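Local atomic coordinates of uncharacterized protein (Mannheimia succiniciproducens, PDB entry 3KG4), a protein that processes precursor CRISPR RNA as a metal-independent Cas5d endoribonuclease, supplying crRNAs for adaptive immunity against viruses and other mobile genetic elements. Residues Asp14-Thr19 with Thr109-Val114; Ile58-Pro63 with Ala208-Gly213; Met140-Ala145 with Leu167-Asp172; Arg6-Ile11 with Val117-Ala122. All coordinates share one frame; numbering follows the deposited sequence.

Contact 1: residues Asp14-Thr19 with Thr109-Val114; sequences DYACFT and TVLKDV
Ala16 and Leu111 face each other as an antiparallel hydrogen-bonded pair, Ala16 N reaching Leu111 O over 3.0 Å and Leu111 N returning to Ala16 O over 2.8 Å, while Tyr15 and Lys112 form the adjoining non-hydrogen-bonded pair. A third bond, from Asp113 N to Asp14 O at 2.6 Å, is short and nearly straight (171° at the hydrogen), although the donor stands well above the carbonyl plane. It closes the ladder just where both segments turn a corner. On the face of Tyr15 and Lys112 the two side chains run alongside each other in the same direction. With its CG anti to the backbone N (chi1 -179°), the lysine runs out along the tyrosine before bending at its last torsion, and NZ stops 3.3 Å from Tyr15 OH at an angle too poor for a hydrogen bond; its salt-bridge partner is Glu67. Nearer the root of the same ring, Val110 CG2 lies 3.9 Å from Tyr15 CD1. The other face is apolar. Ala16 is small enough to let Val114 CG2 come within 4.0 Å of its CB, and Leu111 CD1 meets the edge of the Phe18 ring 3.9 Å from CD2, the two side chains crossing at about a right angle. The carboxylates of Asp14 and Asp113 sit close, like charges whose repulsion the salt bridge from Asp113 OD2 to Arg65 would partly offset. This is a short antiparallel ladder in a small mixed sheet, where strand 107-112 also pairs with strands 27-28 and 66-70.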
loop_
_atom_site.group_PDB
_atom_site.type_symbol
_atom_site.label_atom_id
_atom_site.label_comp_id
_atom_site.label_asym_id
_atom_site.label_seq_id
_atom_site.Cartn_x
_atom_site.Cartn_y
_atom_site.Cartn_z
ATOM N N ASP A 14 -9.102 -9.108 -6.656
ATOM C CA ASP A 14 -9.554 -9.231 -8.036
ATOM C C ASP A 14 -9.715 -7.856 -8.669
ATOM O O ASP A 14 -9.584 -7.732 -9.867
ATOM C CB ASP A 14 -10.894 -9.972 -8.109
ATOM C CG ASP A 14 -10.772 -11.479 -7.792
ATOM O OD1 ASP A 14 -9.639 -11.997 -7.673
ATOM O OD2 ASP A 14 -11.839 -12.121 -7.653
ATOM N N TYR A 15 -10.055 -6.862 -7.855
ATOM C CA TYR A 15 -10.221 -5.453 -8.263
ATOM C C TYR A 15 -9.605 -4.441 -7.291
ATOM O O TYR A 15 -9.480 -4.699 -6.068
ATOM C CB TYR A 15 -11.703 -5.123 -8.403
ATOM C CG TYR A 15 -12.418 -5.955 -9.412
ATOM C CD1 TYR A 15 -12.259 -5.715 -10.781
ATOM C CD2 TYR A 15 -13.236 -7.022 -9.014
ATOM C CE1 TYR A 15 -12.921 -6.482 -11.718
ATOM C CE2 TYR A 15 -13.897 -7.797 -9.947
ATOM C CZ TYR A 15 -13.744 -7.519 -11.290
ATOM O OH TYR A 15 -14.401 -8.280 -12.215
ATOM N N ALA A 16 -9.218 -3.278 -7.822
ATOM C CA ALA A 16 -8.710 -2.172 -7.003
ATOM C C ALA A 16 -9.045 -0.851 -7.667
ATOM O O ALA A 16 -9.086 -0.756 -8.875
ATOM C CB ALA A 16 -7.178 -2.257 -6.805
ATOM N N CYS A 17 -9.231 0.171 -6.871
ATOM C CA CYS A 17 -9.446 1.487 -7.400
ATOM C C CYS A 17 -8.805 2.528 -6.493
ATOM O O CYS A 17 -9.343 2.882 -5.439
ATOM C CB CYS A 17 -10.948 1.788 -7.601
ATOM S SG CYS A 17 -11.127 3.319 -8.529
ATOM N N PHE A 18 -7.615 2.976 -6.900
ATOM C CA PHE A 18 -6.901 4.021 -6.218
ATOM C C PHE A 18 -7.141 5.303 -6.990
ATOM O O PHE A 18 -6.448 5.635 -7.968
ATOM C CB PHE A 18 -5.419 3.675 -6.139
ATOM C CG PHE A 18 -5.178 2.313 -5.632
ATOM C CD1 PHE A 18 -5.405 2.005 -4.286
ATOM C CD2 PHE A 18 -4.804 1.294 -6.494
ATOM C CE1 PHE A 18 -5.197 0.670 -3.816
ATOM C CE2 PHE A 18 -4.600 0.003 -6.035
ATOM C CZ PHE A 18 -4.795 -0.310 -4.703
ATOM N N THR A 19 -8.167 6.015 -6.562
ATOM C CA THR A 19 -8.770 7.011 -7.412
ATOM C C THR A 19 -7.853 8.204 -7.735
ATOM O O THR A 19 -7.285 8.821 -6.849
ATOM C CB THR A 19 -10.091 7.511 -6.754
ATOM O OG1 THR A 19 -10.948 6.381 -6.539
ATOM C CG2 THR A 19 -10.766 8.542 -7.655
ATOM N N THR A 109 -13.388 3.148 -13.822
ATOM C CA THR A 109 -12.350 2.346 -14.460
ATOM C C THR A 109 -11.365 1.904 -13.374
ATOM O O THR A 109 -10.682 2.709 -12.789
ATOM C CB THR A 109 -11.689 3.092 -15.612
ATOM O OG1 THR A 109 -12.717 3.405 -16.573
ATOM C CG2 THR A 109 -10.637 2.199 -16.278
ATOM N N VAL A 110 -11.316 0.600 -13.139
ATOM C CA VAL A 110 -10.614 0.036 -12.006
ATOM C C VAL A 110 -9.554 -0.955 -12.473
ATOM O O VAL A 110 -9.593 -1.454 -13.621
ATOM C CB VAL A 110 -11.609 -0.663 -11.067
ATOM C CG1 VAL A 110 -12.761 0.325 -10.682
ATOM C CG2 VAL A 110 -12.145 -1.943 -11.689
ATOM N N LEU A 111 -8.576 -1.180 -11.610
ATOM C CA LEU A 111 -7.587 -2.212 -11.859
ATOM C C LEU A 111 -8.220 -3.545 -11.677
ATOM O O LEU A 111 -9.109 -3.728 -10.823
ATOM C CB LEU A 111 -6.402 -2.055 -10.906
ATOM C CG LEU A 111 -5.514 -0.836 -11.163
ATOM C CD1 LEU A 111 -4.653 -0.554 -9.920
ATOM C CD2 LEU A 111 -4.615 -0.999 -12.438
ATOM N N LYS A 112 -7.748 -4.502 -12.453
ATOM C CA LYS A 112 -8.169 -5.873 -12.320
ATOM C C LYS A 112 -6.979 -6.770 -11.964
ATOM O O LYS A 112 -5.907 -6.637 -12.550
ATOM C CB LYS A 112 -8.809 -6.321 -13.638
ATOM C CG LYS A 112 -9.308 -7.712 -13.656
ATOM C CD LYS A 112 -9.926 -8.041 -15.019
ATOM C CE LYS A 112 -10.703 -9.343 -14.943
ATOM N NZ LYS A 112 -12.017 -9.096 -14.275
ATOM N N ASP A 113 -7.206 -7.687 -11.022
ATOM C CA ASP A 113 -6.269 -8.771 -10.672
ATOM C C ASP A 113 -4.904 -8.243 -10.236
ATOM O O ASP A 113 -3.898 -8.385 -10.935
ATOM C CB ASP A 113 -6.110 -9.769 -11.813
ATOM C CG ASP A 113 -7.392 -10.545 -12.100
ATOM O OD1 ASP A 113 -8.135 -10.930 -11.147
ATOM O OD2 ASP A 113 -7.629 -10.796 -13.303
ATOM N N VAL A 114 -4.886 -7.611 -9.080
ATOM C CA VAL A 114 -3.705 -6.949 -8.605
ATOM C C VAL A 114 -3.084 -7.770 -7.479
ATOM O O VAL A 114 -3.791 -8.498 -6.771
ATOM C CB VAL A 114 -4.014 -5.538 -8.012
ATOM C CG1 VAL A 114 -4.613 -4.623 -9.046
ATOM C CG2 VAL A 114 -4.946 -5.626 -6.802
#

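Contact 2: residues Ile58-Pro63 with Ala208-Gly213; sequences IYVLKP and AELKNG
A single backbone hydrogen bond and one buried aliphatic touch join Val60, at the end of strand 51-60, to the end of strand 203-211 and the turn after it in the large antiparallel sheet. Val60 N donates to Gly213 O at 3.0 Å with an angle of 168° at the hydrogen, and the donor lies nearly in line with the C=O bond. The same carbonyl oxygen receives the CA-H of Tyr59, whose CA is 3.5 Å from Gly213 O. Gly213 has a positive phi of 76°, a conformation that glycine adopts readily.

The arrangement belongs to a beta hairpin: strand 203-211 turns back into strand 214-216, which lies between it and strand 51-60, so the bond from Val60 joins the hairpin's turn to the strand beside it. Val60 and Leu210 meet beside the turn, just before strand 214-216 begins to separate their strands. The leucine CG is anti to its backbone N (chi1 -155°), and the side chain brings CD1 to 3.7 Å from Val60 CG2 and 4.0 Å from Val60 CB. The two cross at about a right angle, with one methyl branch of each making the closest approach. Branched aliphatic residues suit this buried place, where Ile215 also touches both and Val60 packs on Tyr116 of the neighbouring strand 114-124.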
loop_
_atom_site.group_PDB
_atom_site.type_symbol
_atom_site.label_atom_id
_atom_site.label_comp_id
_atom_site.label_asym_id
_atom_site.label_seq_id
_atom_site.Cartn_x
_atom_site.Cartn_y
_atom_site.Cartn_z
ATOM N N ILE A 58 6.991 -0.348 -2.759
ATOM C CA ILE A 58 5.830 -1.066 -3.243
ATOM C C ILE A 58 6.292 -1.949 -4.389
ATOM O O ILE A 58 6.722 -1.438 -5.423
ATOM C CB ILE A 58 4.719 -0.071 -3.772
ATOM C CG1 ILE A 58 4.213 0.823 -2.624
ATOM C CG2 ILE A 58 3.628 -0.841 -4.453
ATOM C CD1 ILE A 58 3.518 2.135 -3.105
ATOM N N TYR A 59 6.190 -3.258 -4.207
ATOM C CA TYR A 59 6.458 -4.225 -5.257
ATOM C C TYR A 59 5.192 -4.519 -6.022
ATOM O O TYR A 59 4.193 -4.927 -5.430
ATOM C CB TYR A 59 6.952 -5.534 -4.669
ATOM C CG TYR A 59 8.221 -5.450 -3.884
ATOM C CD1 TYR A 59 9.444 -5.838 -4.435
ATOM C CD2 TYR A 59 8.214 -4.971 -2.578
ATOM C CE1 TYR A 59 10.622 -5.787 -3.654
ATOM C CE2 TYR A 59 9.362 -4.888 -1.829
ATOM C CZ TYR A 59 10.558 -5.324 -2.349
ATOM O OH TYR A 59 11.670 -5.241 -1.526
ATOM N N VAL A 60 5.239 -4.357 -7.336
ATOM C CA VAL A 60 4.095 -4.568 -8.202
ATOM C C VAL A 60 4.267 -5.884 -8.917
ATOM O O VAL A 60 5.179 -6.024 -9.740
ATOM C CB VAL A 60 3.960 -3.472 -9.274
ATOM C CG1 VAL A 60 2.759 -3.754 -10.141
ATOM C CG2 VAL A 60 3.837 -2.138 -8.627
ATOM N N LEU A 61 3.356 -6.821 -8.643
ATOM C CA LEU A 61 3.533 -8.241 -9.001
ATOM C C LEU A 61 2.809 -8.668 -10.266
ATOM O O LEU A 61 3.207 -9.636 -10.912
ATOM C CB LEU A 61 3.062 -9.130 -7.837
ATOM C CG LEU A 61 3.745 -8.865 -6.504
ATOM C CD1 LEU A 61 3.217 -9.820 -5.436
ATOM C CD2 LEU A 61 5.256 -9.005 -6.685
ATOM N N LYS A 62 1.737 -7.968 -10.628
ATOM C CA LYS A 62 0.903 -8.416 -11.702
ATOM C C LYS A 62 0.731 -7.327 -12.768
ATOM O O LYS A 62 0.809 -6.153 -12.460
ATOM C CB LYS A 62 -0.443 -8.865 -11.153
ATOM C CG LYS A 62 -0.391 -10.225 -10.460
ATOM C CD LYS A 62 -1.771 -10.664 -10.051
ATOM C CE LYS A 62 -1.956 -12.168 -10.131
ATOM N NZ LYS A 62 -3.240 -12.595 -9.475
ATOM N N PRO A 63 0.554 -7.735 -14.031
ATOM C CA PRO A 63 0.420 -6.768 -15.108
ATOM C C PRO A 63 -0.715 -5.780 -14.837
ATOM O O PRO A 63 -1.727 -6.143 -14.273
ATOM C CB PRO A 63 0.108 -7.637 -16.342
ATOM C CG PRO A 63 0.451 -9.025 -15.935
ATOM C CD PRO A 63 0.242 -9.099 -14.479
ATOM N N ALA A 208 6.455 8.693 -9.165
ATOM C CA ALA A 208 6.428 7.264 -8.985
ATOM C C ALA A 208 7.140 6.584 -10.142
ATOM O O ALA A 208 6.734 6.749 -11.274
ATOM C CB ALA A 208 4.994 6.775 -8.927
ATOM N N GLU A 209 8.171 5.792 -9.838
ATOM C CA GLU A 209 8.895 5.071 -10.893
ATOM C C GLU A 209 9.058 3.619 -10.504
ATOM O O GLU A 209 9.550 3.305 -9.414
ATOM C CB GLU A 209 10.244 5.683 -11.162
ATOM C CG GLU A 209 11.008 4.807 -12.174
ATOM C CD GLU A 209 12.289 5.422 -12.678
ATOM O OE1 GLU A 209 12.732 6.448 -12.107
ATOM O OE2 GLU A 209 12.845 4.845 -13.652
ATOM N N LEU A 210 8.602 2.761 -11.393
ATOM C CA LEU A 210 8.745 1.325 -11.258
ATOM C C LEU A 210 10.136 0.960 -11.796
ATOM O O LEU A 210 10.425 1.189 -12.965
ATOM C CB LEU A 210 7.650 0.685 -12.090
ATOM C CG LEU A 210 7.084 -0.679 -11.854
ATOM C CD1 LEU A 210 6.956 -1.101 -10.349
ATOM C CD2 LEU A 210 5.742 -0.675 -12.552
ATOM N N LYS A 211 11.001 0.458 -10.947
ATOM C CA LYS A 211 12.346 0.034 -11.390
ATOM C C LYS A 211 12.509 -1.408 -10.978
ATOM O O LYS A 211 12.472 -1.734 -9.798
ATOM C CB LYS A 211 13.445 0.870 -10.767
ATOM C CG LYS A 211 13.391 2.323 -11.094
ATOM C CD LYS A 211 14.488 3.124 -10.347
ATOM C CE LYS A 211 15.867 3.023 -11.040
ATOM N NZ LYS A 211 16.953 3.907 -10.407
ATOM N N ASN A 212 12.643 -2.273 -11.970
ATOM C CA ASN A 212 12.663 -3.702 -11.741
ATOM C C ASN A 212 11.560 -4.163 -10.790
ATOM O O ASN A 212 11.800 -4.878 -9.828
ATOM C CB ASN A 212 14.041 -4.108 -11.253
ATOM C CG ASN A 212 15.093 -3.860 -12.315
ATOM O OD1 ASN A 212 14.893 -4.220 -13.467
ATOM N ND2 ASN A 212 16.153 -3.186 -11.955
ATOM N N GLY A 213 10.353 -3.769 -11.128
ATOM C CA GLY A 213 9.153 -4.180 -10.440
ATOM C C GLY A 213 8.904 -3.506 -9.113
ATOM O O GLY A 213 7.947 -3.877 -8.424
#

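Contact 3: residues Met140-Ala145 with Leu167-Asp172; sequences MFKRRA and LIDDND
Leu167 is wedged against one side of helix 135-146, and its side chain can be followed outward from the backbone. CB rests 4.0 Å from Ala145 CB, a methyl small enough to let the chain approach the helix closely. With CG anti to the backbone N (chi1 -171°), the two terminal methyls divide between neighbouring residues of the helix. CD1 comes to the edge of the Phe141 ring, 3.7 Å from CE2 and near the ring plane, and is also 4.1 Å from Ala145 CB. CD2 instead lies against the aliphatic root of Lys142, 3.7 Å from its CB. The forked leucine thus fits a groove lined by residues one turn apart, Phe141 and Ala145, and by Lys142 beside them.

Beyond this apolar patch, Lys142 bends at its last two torsions (chi3 90°, chi4 91°) and crosses Asp169 at about a right angle. CE is 3.4 Å from Asp169 OD1, while NZ makes a long salt bridge of 3.6 Å to the same oxygen. That oxygen also accepts the backbone N of Asp170, which positions it within the type I beta turn from Asp169 to Asp172. Asp172 OD2 in turn takes the N-H of Asp169. Leu167 ends edge strand 164-167, and the helix lies over the sheet, where Phe141 touches Ile7 and Leu9 of strand 7-13, packs on helix 35-45 through Leu42 and Ile45, and meets the Trp53 ring edge-to-face.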
loop_
_atom_site.group_PDB
_atom_site.type_symbol
_atom_site.label_atom_id
_atom_site.label_comp_id
_atom_site.label_asym_id
_atom_site.label_seq_id
_atom_site.Cartn_x
_atom_site.Cartn_y
_atom_site.Cartn_z
ATOM N N MET A 140 3.117 -6.737 17.324
ATOM C CA MET A 140 1.631 -6.802 17.277
ATOM C C MET A 140 1.098 -6.800 15.827
ATOM O O MET A 140 0.187 -7.577 15.485
ATOM C CB MET A 140 1.021 -5.649 18.077
ATOM C CG MET A 140 -0.530 -5.678 18.214
ATOM S SD MET A 140 -1.258 -4.825 19.676
ATOM C CE MET A 140 0.077 -3.807 20.356
ATOM N N PHE A 141 1.690 -5.969 14.961
ATOM C CA PHE A 141 1.272 -5.963 13.551
ATOM C C PHE A 141 1.451 -7.346 12.965
ATOM O O PHE A 141 0.562 -7.890 12.329
ATOM C CB PHE A 141 2.056 -4.944 12.703
ATOM C CG PHE A 141 1.755 -5.065 11.229
ATOM C CD1 PHE A 141 0.719 -4.314 10.655
ATOM C CD2 PHE A 141 2.438 -5.973 10.435
ATOM C CE1 PHE A 141 0.400 -4.450 9.328
ATOM C CE2 PHE A 141 2.146 -6.109 9.087
ATOM C CZ PHE A 141 1.095 -5.374 8.542
ATOM N N LYS A 142 2.626 -7.932 13.172
ATOM C CA LYS A 142 2.912 -9.209 12.546
ATOM C C LYS A 142 1.974 -10.280 13.096
ATOM O O LYS A 142 1.462 -11.112 12.347
ATOM C CB LYS A 142 4.386 -9.602 12.758
ATOM C CG LYS A 142 5.371 -8.622 12.163
ATOM C CD LYS A 142 6.759 -8.792 12.757
ATOM C CE LYS A 142 7.567 -9.779 11.975
ATOM N NZ LYS A 142 8.334 -9.083 10.907
ATOM N N ARG A 143 1.720 -10.236 14.402
ATOM C CA ARG A 143 0.925 -11.281 15.043
ATOM C C ARG A 143 -0.481 -11.248 14.448
ATOM O O ARG A 143 -0.956 -12.251 13.926
ATOM C CB ARG A 143 0.881 -11.061 16.545
ATOM C CG ARG A 143 0.549 -12.294 17.345
ATOM C CD ARG A 143 1.039 -12.140 18.792
ATOM N NE ARG A 143 0.677 -10.839 19.371
ATOM C CZ ARG A 143 1.529 -9.922 19.854
ATOM N NH1 ARG A 143 1.041 -8.790 20.347
ATOM N NH2 ARG A 143 2.851 -10.106 19.857
ATOM N N ARG A 144 -1.110 -10.072 14.494
ATOM C CA ARG A 144 -2.405 -9.843 13.821
ATOM C C ARG A 144 -2.423 -10.249 12.362
ATOM O O ARG A 144 -3.391 -10.862 11.903
ATOM C CB ARG A 144 -2.795 -8.382 13.868
ATOM C CG ARG A 144 -3.038 -7.803 15.240
ATOM C CD ARG A 144 -4.355 -7.054 15.216
ATOM N NE ARG A 144 -4.390 -5.871 16.060
ATOM C CZ ARG A 144 -5.501 -5.171 16.293
ATOM N NH1 ARG A 144 -5.471 -4.096 17.080
ATOM N NH2 ARG A 144 -6.658 -5.545 15.741
ATOM N N ALA A 145 -1.375 -9.890 11.617
ATOM C CA ALA A 145 -1.333 -10.214 10.199
ATOM C C ALA A 145 -1.234 -11.719 9.957
ATOM O O ALA A 145 -1.853 -12.227 9.028
ATOM C CB ALA A 145 -0.185 -9.456 9.483
ATOM N N LEU A 167 1.225 -11.899 5.780
ATOM C CA LEU A 167 2.518 -11.388 6.189
ATOM C C LEU A 167 3.594 -12.104 5.382
ATOM O O LEU A 167 3.457 -13.281 5.038
ATOM C CB LEU A 167 2.749 -11.563 7.686
ATOM C CG LEU A 167 3.988 -10.874 8.262
ATOM C CD1 LEU A 167 3.785 -9.358 8.441
ATOM C CD2 LEU A 167 4.382 -11.500 9.601
ATOM N N ILE A 168 4.640 -11.377 5.027
ATOM C CA ILE A 168 5.828 -12.006 4.478
ATOM C C ILE A 168 6.816 -11.852 5.631
ATOM O O ILE A 168 7.400 -10.798 5.805
ATOM C CB ILE A 168 6.335 -11.309 3.204
ATOM C CG1 ILE A 168 5.307 -11.405 2.073
ATOM C CG2 ILE A 168 7.734 -11.862 2.768
ATOM C CD1 ILE A 168 5.626 -12.440 1.029
ATOM N N ASP A 169 6.924 -12.887 6.461
ATOM C CA ASP A 169 7.802 -12.834 7.650
ATOM C C ASP A 169 9.228 -13.003 7.157
ATOM O O ASP A 169 9.454 -13.219 5.964
ATOM C CB ASP A 169 7.429 -13.948 8.641
ATOM C CG ASP A 169 7.676 -13.588 10.071
ATOM O OD1 ASP A 169 8.449 -12.652 10.391
ATOM O OD2 ASP A 169 7.067 -14.288 10.902
ATOM N N ASP A 170 10.189 -12.919 8.070
ATOM C CA ASP A 170 11.572 -12.744 7.652
ATOM C C ASP A 170 12.144 -13.895 6.844
ATOM O O ASP A 170 12.958 -13.692 5.956
ATOM C CB ASP A 170 12.491 -12.441 8.814
ATOM C CG ASP A 170 13.687 -11.612 8.369
ATOM O OD1 ASP A 170 13.992 -11.632 7.155
ATOM O OD2 ASP A 170 14.299 -10.899 9.203
ATOM N N ASN A 171 11.710 -15.099 7.132
ATOM C CA ASN A 171 12.280 -16.242 6.449
ATOM C C ASN A 171 11.334 -16.810 5.387
ATOM O O ASN A 171 11.559 -17.925 4.933
ATOM C CB ASN A 171 12.878 -17.245 7.495
ATOM C CG ASN A 171 14.071 -16.620 8.260
ATOM O OD1 ASN A 171 14.774 -15.745 7.712
ATOM N ND2 ASN A 171 14.279 -17.013 9.530
ATOM N N ASP A 172 10.319 -16.012 4.970
ATOM C CA ASP A 172 9.512 -16.279 3.739
ATOM C C ASP A 172 10.079 -15.485 2.549
ATOM O O ASP A 172 10.643 -14.396 2.741
ATOM C CB ASP A 172 8.023 -15.841 3.867
ATOM C CG ASP A 172 7.296 -16.393 5.100
ATOM O OD1 ASP A 172 7.539 -17.548 5.549
ATOM O OD2 ASP A 172 6.427 -15.640 5.631
#

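Contact 4: residues Arg6-Ile11 with Val117-Ala122; sequences RIRLHI and VIEAHA
Four backbone hydrogen bonds knit strand 7-11 to strand 117-122, their directions 161° apart: these are the first and third, central strands of a ferredoxin-like beta-alpha-beta-beta-alpha-beta fold, as in the RAMP proteins to which Cas5 belongs. Ile7 and Ala120 bind each other through both N-H and C=O groups, as do Leu9 and Ile118, so these four residues have their backbone donors and acceptors paired.

The intervening pair, Arg8 and Glu119, carries the charge. Their side chains lie side by side, and the arginine grips one oxygen side-on with two nitrogens: NE is 2.9 Å and NH2 3.2 Å from Glu119 OE1. Both come from the same face of the carboxylate, while the oxygen lies near the guanidinium plane. Tyr59 OH also bonds to OE1, which thus has three partners. Arg6 brings a second positive charge near, with NH1 4.4 Å from Glu119 OE2, but no N-H points at it; its NH2 lies over the centre of the Arg8 guanidinium.

On the opposite face Ile7 CD1 touches Ala120 CB and Ile11 CD1 meets Ile118 CG1, aliphatic groups suited to the buried side beneath helix 35-45. A water accepts from Arg8 NH2 at 3.1 Å and donates to Glu119 OE2 at 2.6 Å.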
loop_
_atom_site.group_PDB
_atom_site.type_symbol
_atom_site.label_atom_id
_atom_site.label_comp_id
_atom_site.label_asym_id
_atom_site.label_seq_id
_atom_site.Cartn_x
_atom_site.Cartn_y
_atom_site.Cartn_z
ATOM N N ARG A 6 10.826 -3.325 10.359
ATOM C CA ARG A 6 10.466 -3.457 8.968
ATOM C C ARG A 6 9.419 -4.539 8.828
ATOM O O ARG A 6 9.577 -5.636 9.368
ATOM C CB ARG A 6 11.678 -3.842 8.124
ATOM C CG ARG A 6 11.378 -3.873 6.617
ATOM C CD ARG A 6 12.593 -4.234 5.783
ATOM N NE ARG A 6 12.781 -5.686 5.679
ATOM C CZ ARG A 6 13.780 -6.270 5.016
ATOM N NH1 ARG A 6 14.703 -5.548 4.394
ATOM N NH2 ARG A 6 13.867 -7.583 4.978
ATOM N N ILE A 7 8.355 -4.248 8.088
ATOM C CA ILE A 7 7.396 -5.275 7.724
ATOM C C ILE A 7 7.252 -5.378 6.214
ATOM O O ILE A 7 7.482 -4.402 5.495
ATOM C CB ILE A 7 6.006 -5.018 8.368
ATOM C CG1 ILE A 7 5.326 -3.797 7.792
ATOM C CG2 ILE A 7 6.141 -4.861 9.887
ATOM C CD1 ILE A 7 4.708 -3.984 6.384
ATOM N N ARG A 8 6.876 -6.569 5.773
ATOM C CA ARG A 8 6.451 -6.845 4.417
ATOM C C ARG A 8 5.104 -7.559 4.453
ATOM O O ARG A 8 4.924 -8.596 5.148
ATOM C CB ARG A 8 7.466 -7.726 3.690
ATOM C CG ARG A 8 8.763 -7.025 3.382
ATOM C CD ARG A 8 9.782 -8.003 2.882
ATOM N NE ARG A 8 10.925 -7.323 2.304
ATOM C CZ ARG A 8 12.010 -7.947 1.855
ATOM N NH1 ARG A 8 12.114 -9.279 1.935
ATOM N NH2 ARG A 8 12.988 -7.236 1.319
ATOM N N LEU A 9 4.161 -6.999 3.709
ATOM C CA LEU A 9 2.798 -7.512 3.621
ATOM C C LEU A 9 2.467 -7.763 2.152
ATOM O O LEU A 9 2.545 -6.864 1.300
ATOM C CB LEU A 9 1.786 -6.533 4.269
ATOM C CG LEU A 9 0.337 -7.041 4.419
ATOM C CD1 LEU A 9 0.210 -8.094 5.561
ATOM C CD2 LEU A 9 -0.640 -5.865 4.626
ATOM N N HIS A 10 2.116 -9.000 1.860
ATOM C CA HIS A 10 1.607 -9.410 0.569
ATOM C C HIS A 10 0.116 -9.104 0.527
ATOM O O HIS A 10 -0.637 -9.466 1.457
ATOM C CB HIS A 10 1.867 -10.915 0.385
ATOM C CG HIS A 10 1.472 -11.452 -0.961
ATOM N ND1 HIS A 10 1.112 -12.763 -1.158
ATOM C CD2 HIS A 10 1.341 -10.842 -2.167
ATOM C CE1 HIS A 10 0.822 -12.956 -2.436
ATOM N NE2 HIS A 10 0.969 -11.806 -3.075
ATOM N N ILE A 11 -0.318 -8.349 -0.478
ATOM C CA ILE A 11 -1.746 -8.032 -0.648
ATOM C C ILE A 11 -2.190 -8.338 -2.061
ATOM O O ILE A 11 -1.411 -8.211 -3.001
ATOM C CB ILE A 11 -2.068 -6.546 -0.258
ATOM C CG1 ILE A 11 -1.344 -5.549 -1.195
ATOM C CG2 ILE A 11 -1.725 -6.319 1.207
ATOM C CD1 ILE A 11 -1.686 -4.039 -0.944
ATOM N N VAL A 117 3.532 -6.282 -2.883
ATOM C CA VAL A 117 4.151 -6.310 -1.558
ATOM C C VAL A 117 4.371 -4.888 -1.116
ATOM O O VAL A 117 4.909 -4.040 -1.877
ATOM C CB VAL A 117 5.508 -7.079 -1.522
ATOM C CG1 VAL A 117 6.064 -7.104 -0.099
ATOM C CG2 VAL A 117 5.270 -8.476 -2.009
ATOM N N ILE A 118 3.958 -4.626 0.120
ATOM C CA ILE A 118 4.183 -3.355 0.794
ATOM C C ILE A 118 5.281 -3.536 1.811
ATOM O O ILE A 118 5.180 -4.411 2.706
ATOM C CB ILE A 118 2.932 -2.924 1.552
ATOM C CG1 ILE A 118 1.734 -2.854 0.603
ATOM C CG2 ILE A 118 3.198 -1.624 2.314
ATOM C CD1 ILE A 118 1.996 -2.056 -0.682
ATOM N N GLU A 119 6.334 -2.739 1.664
ATOM C CA GLU A 119 7.441 -2.761 2.586
ATOM C C GLU A 119 7.431 -1.443 3.333
ATOM O O GLU A 119 7.412 -0.398 2.702
ATOM C CB GLU A 119 8.749 -2.942 1.823
ATOM C CG GLU A 119 9.927 -3.167 2.698
ATOM C CD GLU A 119 11.163 -3.606 1.853
ATOM O OE1 GLU A 119 11.110 -4.650 1.183
ATOM O OE2 GLU A 119 12.177 -2.886 1.893
ATOM N N ALA A 120 7.457 -1.504 4.661
ATOM C CA ALA A 120 7.206 -0.363 5.524
ATOM C C ALA A 120 7.942 -0.492 6.848
ATOM O O ALA A 120 8.350 -1.612 7.247
ATOM C CB ALA A 120 5.636 -0.232 5.812
ATOM N N HIS A 121 8.070 0.628 7.540
ATOM C CA HIS A 121 8.527 0.618 8.917
ATOM C C HIS A 121 7.661 1.569 9.756
ATOM O O HIS A 121 6.848 2.360 9.215
ATOM C CB HIS A 121 10.020 1.001 8.981
ATOM C CG HIS A 121 10.307 2.409 8.583
ATOM N ND1 HIS A 121 10.482 2.808 7.272
ATOM C CD2 HIS A 121 10.456 3.518 9.332
ATOM C CE1 HIS A 121 10.716 4.109 7.242
ATOM N NE2 HIS A 121 10.684 4.562 8.481
ATOM N N ALA A 122 7.821 1.490 11.073
ATOM C CA ALA A 122 7.093 2.358 12.007
ATOM C C ALA A 122 7.979 3.508 12.502
ATOM O O ALA A 122 9.181 3.337 12.668
ATOM C CB ALA A 122 6.561 1.512 13.212
HETATM O O HOH W 1 14.088 -4.382 1.017
#

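Overall arrangement
From the N terminus, strand 7-13 leads through a corner into strand 15-16. Their partners, 114-124 and 107-112, also follow one another, so contact 1 closes the inner loop and contact 4 the outer one, on opposite sides of the chain's centre. Contact 2 crosses both: residues 58-63 lie within those loops, but their partner comes late in the sequence. It ties the C-terminal hairpin to the large sheet, beside contact 4. Contact 3 opens after contacts 1 and 4 have closed, lies wholly within the span of contact 2, and joins helix 135-146 to the end of edge strand 164-167. Its Ile168 N bonds to Arg8 O, meeting contact 4.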